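V-type ATP synthase alpha chain (Nanoarchaeum equitans Kin4-M, PDB 5BN3) is the A subunit of a V-type rotary ATPase complex, built round a P-loop nucleotide-binding domain that holds ADP in this structure. Local coordinates at residues Ala409-Ile421 with Arg482-Phe494. Sequence-based numbering, arbitrary orientation.
Sequences AYKRHYPAINYLI and RIIREGFLQQDAF. With ADP (adenosine-5'-diphosphate), chain C.
H413 and Q490 meet where the P-loop nucleotide-binding domain joins the helical C-terminal domain, at the adenine end of the ADP pocket. The Q490 side chain passes over one face of the imidazole: CG sits 3.6 Å from the H413 ring centroid, a CH-pi contact, and the amide plane stands 76° from the ring. Swung away from its own backbone N (chi1 173°), the H413 ring offers Q490 a face, CB of R485 an edge, and a bridging water its ND1. That water also accepts from R485 NH1, while NH2 forms a salt bridge with E455. Arginine suits this place because its several N-H groups serve water and carboxylate at once, while its aliphatic chain packs on H413 and Y419. The Y419 OH lies 3.4 Å from CD of R485, phenol and guanidinium planes 27° apart, and its CD2 packs on CD1 of L489. The peptide before P415 is cis, and next to it Y414 O accepts a nearly straight bond (168°) from Q491 N on an in-plane lone pair. The bond links Y414, whose flat ring suits the flat base and lies with one face against ADP N9, to the loop meeting the adenine edge: Q491 O accepts from ADP N6, and A493 N donates to ADP N1 at 3.0 Å.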
loop_
_atom_site.group_PDB
_atom_site.type_symbol
_atom_site.label_atom_id
_atom_site.label_comp_id
_atom_site.label_asym_id
_atom_site.label_seq_id
_atom_site.Cartn_x
_atom_site.Cartn_y
_atom_site.Cartn_z
ATOM N N ALA A 409 -17.431 -3.323 -21.004
ATOM C CA ALA A 409 -16.982 -4.584 -21.591
ATOM C C ALA A 409 -17.714 -5.768 -20.963
ATOM O O ALA A 409 -18.093 -6.715 -21.655
ATOM C CB ALA A 409 -15.480 -4.735 -21.425
ATOM N N TYR A 410 -17.896 -5.697 -19.647
ATOM C CA TYR A 410 -18.640 -6.687 -18.869
ATOM C C TYR A 410 -19.987 -7.023 -19.509
ATOM O O TYR A 410 -20.340 -8.197 -19.655
ATOM C CB TYR A 410 -18.845 -6.138 -17.449
ATOM C CG TYR A 410 -19.503 -7.067 -16.455
ATOM C CD1 TYR A 410 -18.767 -8.042 -15.791
ATOM C CD2 TYR A 410 -20.851 -6.940 -16.143
ATOM C CE1 TYR A 410 -19.363 -8.883 -14.866
ATOM C CE2 TYR A 410 -21.454 -7.775 -15.217
ATOM C CZ TYR A 410 -20.704 -8.744 -14.585
ATOM O OH TYR A 410 -21.298 -9.579 -13.667
ATOM N N LYS A 411 -20.728 -5.992 -19.904
ATOM C CA LYS A 411 -22.050 -6.191 -20.495
ATOM C C LYS A 411 -22.027 -6.145 -22.022
ATOM O O LYS A 411 -23.063 -5.944 -22.661
ATOM C CB LYS A 411 -23.047 -5.172 -19.938
ATOM C CG LYS A 411 -22.728 -3.723 -20.260
ATOM C CD LYS A 411 -23.687 -2.796 -19.522
ATOM C CE LYS A 411 -23.583 -1.363 -20.028
ATOM N NZ LYS A 411 -24.512 -0.442 -19.307
ATOM N N ARG A 412 -20.842 -6.336 -22.595
ATOM C CA ARG A 412 -20.668 -6.429 -24.048
ATOM C C ARG A 412 -21.073 -5.160 -24.808
ATOM O O ARG A 412 -21.615 -5.221 -25.914
ATOM C CB ARG A 412 -21.367 -7.674 -24.613
ATOM C CG ARG A 412 -20.522 -8.955 -24.537
ATOM C CD ARG A 412 -20.109 -9.298 -23.118
ATOM N NE ARG A 412 -19.268 -10.491 -23.050
ATOM C CZ ARG A 412 -18.790 -11.000 -21.919
ATOM N NH1 ARG A 412 -19.070 -10.420 -20.762
ATOM N NH2 ARG A 412 -18.033 -12.086 -21.944
ATOM N N HIS A 413 -20.781 -4.016 -24.201
ATOM C CA HIS A 413 -20.906 -2.720 -24.853
ATOM C C HIS A 413 -19.551 -2.377 -25.473
ATOM O O HIS A 413 -18.633 -1.940 -24.772
ATOM C CB HIS A 413 -21.321 -1.679 -23.807
ATOM C CG HIS A 413 -21.320 -0.263 -24.292
ATOM N ND1 HIS A 413 -22.433 0.553 -24.199
ATOM C CD2 HIS A 413 -20.340 0.511 -24.816
ATOM C CE1 HIS A 413 -22.143 1.745 -24.669
ATOM N NE2 HIS A 413 -20.877 1.752 -25.054
ATOM N N TYR A 414 -19.425 -2.591 -26.782
ATOM C CA TYR A 414 -18.185 -2.300 -27.498
ATOM C C TYR A 414 -18.427 -1.278 -28.608
ATOM O O TYR A 414 -19.450 -1.336 -29.286
ATOM C CB TYR A 414 -17.591 -3.564 -28.123
ATOM C CG TYR A 414 -17.385 -4.740 -27.196
ATOM C CD1 TYR A 414 -16.409 -4.718 -26.207
ATOM C CD2 TYR A 414 -18.139 -5.892 -27.345
ATOM C CE1 TYR A 414 -16.215 -5.810 -25.372
ATOM C CE2 TYR A 414 -17.953 -6.981 -26.521
ATOM C CZ TYR A 414 -16.991 -6.936 -25.539
ATOM O OH TYR A 414 -16.809 -8.026 -24.721
ATOM N N PRO A 415 -17.489 -0.333 -28.798
ATOM C CA PRO A 415 -16.276 -0.098 -28.001
ATOM C C PRO A 415 -16.597 0.325 -26.572
ATOM O O PRO A 415 -17.491 1.145 -26.357
ATOM C CB PRO A 415 -15.598 1.065 -28.733
ATOM C CG PRO A 415 -16.125 0.991 -30.133
ATOM C CD PRO A 415 -17.545 0.543 -29.981
ATOM N N ALA A 416 -15.875 -0.237 -25.610
ATOM C CA ALA A 416 -16.121 0.055 -24.200
ATOM C C ALA A 416 -15.514 1.386 -23.758
ATOM O O ALA A 416 -14.892 1.466 -22.699
ATOM C CB ALA A 416 -15.603 -1.076 -23.333
ATOM N N ILE A 417 -15.715 2.428 -24.559
ATOM C CA ILE A 417 -15.189 3.754 -24.244
ATOM C C ILE A 417 -15.962 4.404 -23.095
ATOM O O ILE A 417 -17.180 4.578 -23.179
ATOM C CB ILE A 417 -15.252 4.683 -25.476
ATOM C CG1 ILE A 417 -14.313 4.185 -26.580
ATOM C CG2 ILE A 417 -14.896 6.108 -25.091
ATOM C CD1 ILE A 417 -12.837 4.401 -26.279
ATOM N N ASN A 418 -15.253 4.755 -22.024
ATOM C CA ASN A 418 -15.832 5.527 -20.927
ATOM C C ASN A 418 -16.028 6.974 -21.370
ATOM O O ASN A 418 -15.073 7.751 -21.416
ATOM C CB ASN A 418 -14.917 5.451 -19.696
ATOM C CG ASN A 418 -15.528 6.086 -18.455
ATOM O OD1 ASN A 418 -16.153 7.146 -18.519
ATOM N ND2 ASN A 418 -15.338 5.439 -17.311
ATOM N N TYR A 419 -17.271 7.335 -21.683
ATOM C CA TYR A 419 -17.585 8.648 -22.245
ATOM C C TYR A 419 -17.595 9.783 -21.221
ATOM O O TYR A 419 -17.853 10.936 -21.569
ATOM C CB TYR A 419 -18.923 8.597 -22.992
ATOM C CG TYR A 419 -20.012 7.847 -22.260
ATOM C CD1 TYR A 419 -20.696 8.433 -21.206
ATOM C CD2 TYR A 419 -20.364 6.560 -22.636
ATOM C CE1 TYR A 419 -21.692 7.755 -20.540
ATOM C CE2 TYR A 419 -21.360 5.873 -21.976
ATOM C CZ TYR A 419 -22.020 6.479 -20.930
ATOM O OH TYR A 419 -23.014 5.807 -20.261
ATOM N N LEU A 420 -17.314 9.459 -19.962
ATOM C CA LEU A 420 -17.230 10.475 -18.917
ATOM C C LEU A 420 -15.778 10.786 -18.571
ATOM O O LEU A 420 -15.443 11.911 -18.199
ATOM C CB LEU A 420 -17.977 10.016 -17.662
ATOM C CG LEU A 420 -19.485 9.803 -17.807
ATOM C CD1 LEU A 420 -20.124 9.491 -16.465
ATOM C CD2 LEU A 420 -20.129 11.026 -18.425
ATOM N N ILE A 421 -14.925 9.777 -18.709
ATOM C CA ILE A 421 -13.514 9.879 -18.350
ATOM C C ILE A 421 -12.635 10.205 -19.565
ATOM O O ILE A 421 -11.652 10.944 -19.458
ATOM C CB ILE A 421 -13.050 8.571 -17.669
ATOM C CG1 ILE A 421 -13.692 8.443 -16.283
ATOM C CG2 ILE A 421 -11.542 8.512 -17.563
ATOM C CD1 ILE A 421 -13.384 9.602 -15.360
ATOM N N ARG A 482 -30.126 5.400 -23.471
ATOM C CA ARG A 482 -30.113 4.038 -23.994
ATOM C C ARG A 482 -29.997 4.024 -25.518
ATOM O O ARG A 482 -29.287 3.192 -26.089
ATOM C CB ARG A 482 -31.368 3.277 -23.547
ATOM C CG ARG A 482 -31.501 1.886 -24.161
ATOM C CD ARG A 482 -32.756 1.158 -23.691
ATOM N NE ARG A 482 -32.888 -0.160 -24.313
ATOM C CZ ARG A 482 -33.671 -0.422 -25.355
ATOM N NH1 ARG A 482 -34.405 0.542 -25.894
ATOM N NH2 ARG A 482 -33.726 -1.650 -25.855
ATOM N N ILE A 483 -30.695 4.952 -26.169
ATOM C CA ILE A 483 -30.670 5.063 -27.624
ATOM C C ILE A 483 -29.284 5.459 -28.130
ATOM O O ILE A 483 -28.785 4.902 -29.110
ATOM C CB ILE A 483 -31.708 6.091 -28.123
ATOM C CG1 ILE A 483 -33.126 5.642 -27.756
ATOM C CG2 ILE A 483 -31.605 6.279 -29.626
ATOM C CD1 ILE A 483 -34.200 6.617 -28.189
ATOM N N ILE A 484 -28.668 6.426 -27.457
ATOM C CA ILE A 484 -27.331 6.882 -27.819
ATOM C C ILE A 484 -26.299 5.774 -27.596
ATOM O O ILE A 484 -25.431 5.546 -28.442
ATOM C CB ILE A 484 -26.946 8.150 -27.021
ATOM C CG1 ILE A 484 -27.839 9.325 -27.438
ATOM C CG2 ILE A 484 -25.482 8.502 -27.236
ATOM C CD1 ILE A 484 -27.837 10.487 -26.461
ATOM N N ARG A 485 -26.404 5.081 -26.466
ATOM C CA ARG A 485 -25.480 3.995 -26.146
ATOM C C ARG A 485 -25.631 2.798 -27.084
ATOM O O ARG A 485 -24.647 2.323 -27.648
ATOM C CB ARG A 485 -25.643 3.555 -24.686
ATOM C CG ARG A 485 -25.045 4.525 -23.673
ATOM C CD ARG A 485 -25.158 4.008 -22.240
ATOM N NE ARG A 485 -26.522 4.081 -21.718
ATOM C CZ ARG A 485 -27.356 3.049 -21.654
ATOM N NH1 ARG A 485 -26.968 1.854 -22.076
ATOM N NH2 ARG A 485 -28.577 3.209 -21.164
ATOM N N GLU A 486 -26.860 2.320 -27.259
ATOM C CA GLU A 486 -27.104 1.109 -28.046
ATOM C C GLU A 486 -27.186 1.350 -29.552
ATOM O O GLU A 486 -26.984 0.428 -30.341
ATOM C CB GLU A 486 -28.375 0.392 -27.562
ATOM C CG GLU A 486 -28.278 -0.191 -26.157
ATOM C CD GLU A 486 -29.537 -0.935 -25.740
ATOM O OE1 GLU A 486 -30.493 -0.997 -26.543
ATOM O OE2 GLU A 486 -29.570 -1.461 -24.607
ATOM N N GLY A 487 -27.485 2.583 -29.952
ATOM C CA GLY A 487 -27.675 2.888 -31.360
ATOM C C GLY A 487 -26.575 3.707 -32.008
ATOM O O GLY A 487 -26.474 3.746 -33.234
ATOM N N PHE A 488 -25.745 4.357 -31.195
ATOM C CA PHE A 488 -24.701 5.232 -31.724
ATOM C C PHE A 488 -23.296 4.872 -31.232
ATOM O O PHE A 488 -22.387 4.655 -32.034
ATOM C CB PHE A 488 -25.018 6.691 -31.390
ATOM C CG PHE A 488 -24.062 7.672 -31.997
ATOM C CD1 PHE A 488 -24.125 7.970 -33.347
ATOM C CD2 PHE A 488 -23.105 8.302 -31.216
ATOM C CE1 PHE A 488 -23.247 8.874 -33.912
ATOM C CE2 PHE A 488 -22.224 9.208 -31.775
ATOM C CZ PHE A 488 -22.295 9.495 -33.125
ATOM N N LEU A 489 -23.122 4.823 -29.915
ATOM C CA LEU A 489 -21.809 4.563 -29.326
ATOM C C LEU A 489 -21.334 3.138 -29.601
ATOM O O LEU A 489 -20.189 2.925 -30.008
ATOM C CB LEU A 489 -21.826 4.841 -27.821
ATOM C CG LEU A 489 -22.128 6.287 -27.427
ATOM C CD1 LEU A 489 -22.113 6.463 -25.918
ATOM C CD2 LEU A 489 -21.124 7.214 -28.073
ATOM N N GLN A 490 -22.214 2.165 -29.386
ATOM C CA GLN A 490 -21.884 0.772 -29.667
ATOM C C GLN A 490 -21.692 0.552 -31.161
ATOM O O GLN A 490 -22.431 1.101 -31.984
ATOM C CB GLN A 490 -22.969 -0.167 -29.127
ATOM C CG GLN A 490 -22.938 -0.350 -27.615
ATOM C CD GLN A 490 -24.013 -1.299 -27.116
ATOM O OE1 GLN A 490 -24.520 -2.133 -27.869
ATOM N NE2 GLN A 490 -24.366 -1.175 -25.842
ATOM N N GLN A 491 -20.692 -0.252 -31.504
ATOM C CA GLN A 491 -20.382 -0.540 -32.898
ATOM C C GLN A 491 -19.745 -1.922 -33.015
ATOM O O GLN A 491 -18.661 -2.165 -32.479
ATOM C CB GLN A 491 -19.460 0.540 -33.476
ATOM C CG GLN A 491 -19.229 0.429 -34.978
ATOM C CD GLN A 491 -18.610 1.678 -35.575
ATOM O OE1 GLN A 491 -18.596 2.741 -34.951
ATOM N NE2 GLN A 491 -18.093 1.554 -36.792
ATOM N N ASP A 492 -20.433 -2.826 -33.709
ATOM C CA ASP A 492 -19.988 -4.211 -33.840
ATOM C C ASP A 492 -18.878 -4.323 -34.885
ATOM O O ASP A 492 -19.114 -4.150 -36.081
ATOM C CB ASP A 492 -21.168 -5.109 -34.226
ATOM C CG ASP A 492 -20.873 -6.587 -34.039
ATOM O OD1 ASP A 492 -19.687 -6.966 -33.932
ATOM O OD2 ASP A 492 -21.836 -7.380 -34.005
ATOM N N ALA A 493 -17.667 -4.621 -34.424
ATOM C CA ALA A 493 -16.507 -4.722 -35.305
ATOM C C ALA A 493 -16.595 -5.918 -36.245
ATOM O O ALA A 493 -15.887 -5.975 -37.253
ATOM C CB ALA A 493 -15.244 -4.807 -34.483
ATOM N N PHE A 494 -17.451 -6.875 -35.905
ATOM C CA PHE A 494 -17.536 -8.114 -36.670
ATOM C C PHE A 494 -18.903 -8.316 -37.320
ATOM O O PHE A 494 -19.309 -9.442 -37.605
ATOM C CB PHE A 494 -17.147 -9.303 -35.788
ATOM C CG PHE A 494 -15.850 -9.098 -35.058
ATOM C CD1 PHE A 494 -14.657 -9.002 -35.760
ATOM C CD2 PHE A 494 -15.823 -8.984 -33.677
ATOM C CE1 PHE A 494 -13.459 -8.802 -35.097
ATOM C CE2 PHE A 494 -14.627 -8.785 -33.006
ATOM C CZ PHE A 494 -13.443 -8.695 -33.719
HETATM P PB ADP C . -7.849 -6.463 -25.106
HETATM O O1B ADP C . -8.178 -5.155 -24.436
HETATM O O2B ADP C . -6.951 -6.345 -26.306
HETATM O O3B ADP C . -7.464 -7.552 -24.137
HETATM P PA ADP C . -9.587 -7.422 -27.192
HETATM O O1A ADP C . -9.344 -6.309 -28.168
HETATM O O2A ADP C . -8.916 -8.756 -27.397
HETATM O O3A ADP C . -9.290 -6.902 -25.693
HETATM O "O5'" ADP C . -11.176 -7.664 -27.113
HETATM C "C5'" ADP C . -11.716 -8.531 -26.117
HETATM C "C4'" ADP C . -13.029 -9.134 -26.603
HETATM O "O4'" ADP C . -13.995 -8.101 -26.836
HETATM C "C3'" ADP C . -12.805 -9.872 -27.911
HETATM O "O3'" ADP C . -13.301 -11.209 -27.790
HETATM C "C2'" ADP C . -13.598 -9.095 -28.940
HETATM O "O2'" ADP C . -14.310 -9.967 -29.817
HETATM C "C1'" ADP C . -14.561 -8.234 -28.140
HETATM N N9 ADP C . -14.696 -6.906 -28.784
HETATM C C8 ADP C . -13.927 -5.826 -28.547
HETATM N N7 ADP C . -14.319 -4.774 -29.309
HETATM C C5 ADP C . -15.366 -5.178 -30.053
HETATM C C6 ADP C . -16.256 -4.564 -31.066
HETATM N N6 ADP C . -16.102 -3.269 -31.445
HETATM N N1 ADP C . -17.227 -5.345 -31.590
HETATM C C2 ADP C . -17.391 -6.631 -31.221
HETATM N N3 ADP C . -16.620 -7.250 -30.310
HETATM C C4 ADP C . -15.610 -6.585 -29.701
HETATM O O HOH W 1 -24.556 0.461 -22.476
HETATM O O HOH W 2 -18.279 3.360 -27.664
#